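Local coordinates for ABC transporter (Caldanaerobius, PDB 4G68), which probably serves as the extracellular solute-binding protein of an ABC transporter, capturing xylose-based oligosaccharides for uptake, at residues Gly239-Thr244 against Gly411-Trp416. Residues are numbered along the deposited sequence; the frame is centred on the assembly and turned at random.
Sequences GGVQLT and GSVPAW
Thr244 meets Trp416 through both branches of its side chain. Its methyl CG2 comes in obliquely to the indole, 3.5 Å from Trp416 NE1. Its hydroxyl works through a water. That water donates to Thr244 OG1 at 2.8 Å and accepts from Trp416 NE1 at 2.9 Å, lying at the ring edge in the indole plane. The indole N-H is thus satisfied by a relay and not by the threonine directly. The same methyl also packs on Val413, with Thr244 CG2 3.8 Å from Val413 CG1. It points there because CG2 is anti to the backbone N, while OG1 stands beside that N (chi1 -75°).

One turn earlier, the side chains of Val241 and Val413 lie alongside each other, running opposite ways. Val241 CG2 reaches 4.0 Å from Val413 CB and also lies against the carbonyl of Ser412. That carbonyl oxygen accepts a hydrogen bond from Arg245, the residue after Thr244. The indole is further held by a stack on His428 and an edge-to-face contact with Phe259.

With an alanine at Trp416 the water is likely to lose its N-H donor, and a gap would probably open beside the Thr244 methyl.

The contact joins the first turn of helix 241-248 to strand 412-413 and the start of helix 416-419. Ala415 touches a bound beta-D-xylopyranose, and the Trp416 side chain lies about 8 Å from it, consistent with a layer behind the glycan pocket of a periplasmic-binding-protein-type fold.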
ATOM      1  N   GLY A 239      -7.307 -15.905 -10.143  1.00  8.59           N
ATOM      2  CA  GLY A 239      -8.727 -15.706 -10.382  1.00  9.30           C
ATOM      3  C   GLY A 239      -9.085 -14.570 -11.292  1.00  8.88           C
ATOM      4  O   GLY A 239     -10.181 -14.570 -11.856  1.00  9.27           O
ATOM      5  N   GLY A 240      -8.146 -13.663 -11.498  1.00  9.01           N
ATOM      6  CA  GLY A 240      -8.403 -12.389 -12.188  1.00  9.03           C
ATOM      7  C   GLY A 240      -9.134 -11.309 -11.400  1.00  8.95           C
ATOM      8  O   GLY A 240      -9.786 -11.583 -10.424  1.00  9.36           O
ATOM      9  N   VAL A 241      -9.094 -10.074 -11.904  1.00 10.18           N
ATOM     10  CA  VAL A 241      -9.617  -8.911 -11.122  1.00  9.73           C
ATOM     11  C   VAL A 241     -11.125  -8.990 -10.937  1.00  9.89           C
ATOM     12  O   VAL A 241     -11.620  -8.679  -9.866  1.00  8.61           O
ATOM     13  CB  VAL A 241      -9.183  -7.529 -11.695  1.00 11.42           C
ATOM     14  CG1 VAL A 241      -9.927  -7.230 -12.991  1.00 10.32           C
ATOM     15  CG2 VAL A 241      -9.535  -6.430 -10.676  1.00 12.63           C
ATOM     16  N   GLN A 242     -11.857  -9.441 -11.944  1.00  9.54           N
ATOM     17  CA  GLN A 242     -13.338  -9.472 -11.786  1.00 11.71           C
ATOM     18  C   GLN A 242     -13.758 -10.387 -10.606  1.00 10.99           C
ATOM     19  O   GLN A 242     -14.638 -10.048  -9.833  1.00  8.00           O
ATOM     20  CB  GLN A 242     -14.044  -9.924 -13.096  1.00 14.12           C
ATOM     21  CG  GLN A 242     -15.573  -9.727 -13.018  1.00 16.26           C
ATOM     22  CD  GLN A 242     -15.928  -8.278 -12.791  1.00 18.65           C
ATOM     23  OE1 GLN A 242     -15.597  -7.388 -13.601  1.00 21.06           O
ATOM     24  NE2 GLN A 242     -16.548  -8.011 -11.663  1.00 18.12           N
ATOM     25  N   LEU A 243     -13.149 -11.563 -10.509  1.00  9.18           N
ATOM     26  CA  LEU A 243     -13.531 -12.507  -9.433  1.00  7.93           C
ATOM     27  C   LEU A 243     -13.187 -11.977  -8.035  1.00  7.47           C
ATOM     28  O   LEU A 243     -14.007 -12.091  -7.083  1.00  6.59           O
ATOM     29  CB  LEU A 243     -12.810 -13.852  -9.608  1.00  8.18           C
ATOM     30  CG  LEU A 243     -13.082 -14.848  -8.477  1.00  8.06           C
ATOM     31  CD1 LEU A 243     -14.615 -15.194  -8.341  1.00  8.59           C
ATOM     32  CD2 LEU A 243     -12.300 -16.154  -8.733  1.00  8.24           C
ATOM     33  N   THR A 244     -12.005 -11.336  -7.927  1.00  6.85           N
ATOM     34  CA  THR A 244     -11.693 -10.629  -6.678  1.00  7.26           C
ATOM     35  C   THR A 244     -12.747  -9.573  -6.314  1.00  7.00           C
ATOM     36  O   THR A 244     -13.320  -9.590  -5.189  1.00  6.36           O
ATOM     37  CB  THR A 244     -10.246 -10.037  -6.711  1.00  7.00           C
ATOM     38  OG1 THR A 244      -9.312 -11.103  -6.523  1.00  7.64           O
ATOM     39  CG2 THR A 244     -10.033  -9.001  -5.657  1.00  6.83           C
ATOM     40  N   GLY A 411      -5.726  -3.708 -15.275  1.00 15.13           N
ATOM     41  CA  GLY A 411      -6.682  -3.393 -14.196  1.00 14.70           C
ATOM     42  C   GLY A 411      -5.989  -3.571 -12.853  1.00 13.07           C
ATOM     43  O   GLY A 411      -4.865  -3.998 -12.768  1.00 11.62           O
ATOM     44  N   SER A 412      -6.692  -3.206 -11.810  1.00 11.73           N
ATOM     45  CA  SER A 412      -6.062  -3.210 -10.480  1.00 10.03           C
ATOM     46  C   SER A 412      -7.169  -3.277  -9.465  1.00  8.87           C
ATOM     47  O   SER A 412      -8.352  -3.028  -9.802  1.00  8.85           O
ATOM     48  CB  SER A 412      -5.177  -1.990 -10.274  1.00 10.62           C
ATOM     49  OG  SER A 412      -5.943  -0.787 -10.349  1.00 12.28           O
ATOM     50  N   VAL A 413      -6.815  -3.672  -8.236  1.00  7.41           N
ATOM     51  CA  VAL A 413      -7.765  -3.686  -7.118  1.00  6.50           C
ATOM     52  C   VAL A 413      -6.941  -3.424  -5.875  1.00  6.16           C
ATOM     53  O   VAL A 413      -5.829  -3.896  -5.812  1.00  5.41           O
ATOM     54  CB  VAL A 413      -8.534  -5.084  -7.002  1.00  6.74           C
ATOM     55  CG1 VAL A 413      -7.603  -6.278  -6.713  1.00  6.61           C
ATOM     56  CG2 VAL A 413      -9.630  -4.967  -5.972  1.00  6.57           C
ATOM     57  N   PRO A 414      -7.456  -2.618  -4.928  1.00  5.76           N
ATOM     58  CA  PRO A 414      -6.715  -2.262  -3.689  1.00  5.74           C
ATOM     59  C   PRO A 414      -6.492  -3.489  -2.827  1.00  5.48           C
ATOM     60  O   PRO A 414      -7.287  -4.458  -2.903  1.00  5.78           O
ATOM     61  CB  PRO A 414      -7.679  -1.323  -2.967  1.00  6.36           C
ATOM     62  CG  PRO A 414      -8.394  -0.637  -4.111  1.00  6.53           C
ATOM     63  CD  PRO A 414      -8.631  -1.750  -5.087  1.00  6.49           C
ATOM     64  N   ALA A 415      -5.462  -3.430  -1.988  1.00  4.54           N
ATOM     65  CA  ALA A 415      -5.252  -4.541  -1.026  1.00  4.82           C
ATOM     66  C   ALA A 415      -6.513  -4.768  -0.219  1.00  4.78           C
ATOM     67  O   ALA A 415      -7.254  -3.813   0.051  1.00  4.79           O
ATOM     68  CB  ALA A 415      -4.129  -4.157  -0.120  1.00  4.96           C
ATOM     69  N   TRP A 416      -6.808  -6.019   0.146  1.00  4.73           N
ATOM     70  CA  TRP A 416      -8.120  -6.320   0.579  1.00  4.88           C
ATOM     71  C   TRP A 416      -8.455  -5.654   1.907  1.00  5.53           C
ATOM     72  O   TRP A 416      -9.630  -5.486   2.223  1.00  6.37           O
ATOM     73  CB  TRP A 416      -8.316  -7.838   0.707  1.00  4.62           C
ATOM     74  CG  TRP A 416      -8.327  -8.543  -0.638  1.00  4.50           C
ATOM     75  CD1 TRP A 416      -7.806  -8.115  -1.894  1.00  4.62           C
ATOM     76  CD2 TRP A 416      -8.843  -9.882  -0.871  1.00  4.79           C
ATOM     77  NE1 TRP A 416      -7.969  -9.111  -2.821  1.00  4.61           N
ATOM     78  CE2 TRP A 416      -8.571 -10.201  -2.264  1.00  4.73           C
ATOM     79  CE3 TRP A 416      -9.464 -10.842  -0.052  1.00  4.77           C
ATOM     80  CZ2 TRP A 416      -8.966 -11.433  -2.841  1.00  5.21           C
ATOM     81  CZ3 TRP A 416      -9.826 -12.063  -0.634  1.00  4.75           C
ATOM     82  CH2 TRP A 416      -9.588 -12.341  -1.994  1.00  5.15           C
TER
HETATM   83  O   HOH W   1      -6.956 -10.047  -5.415  1.00  5.94           O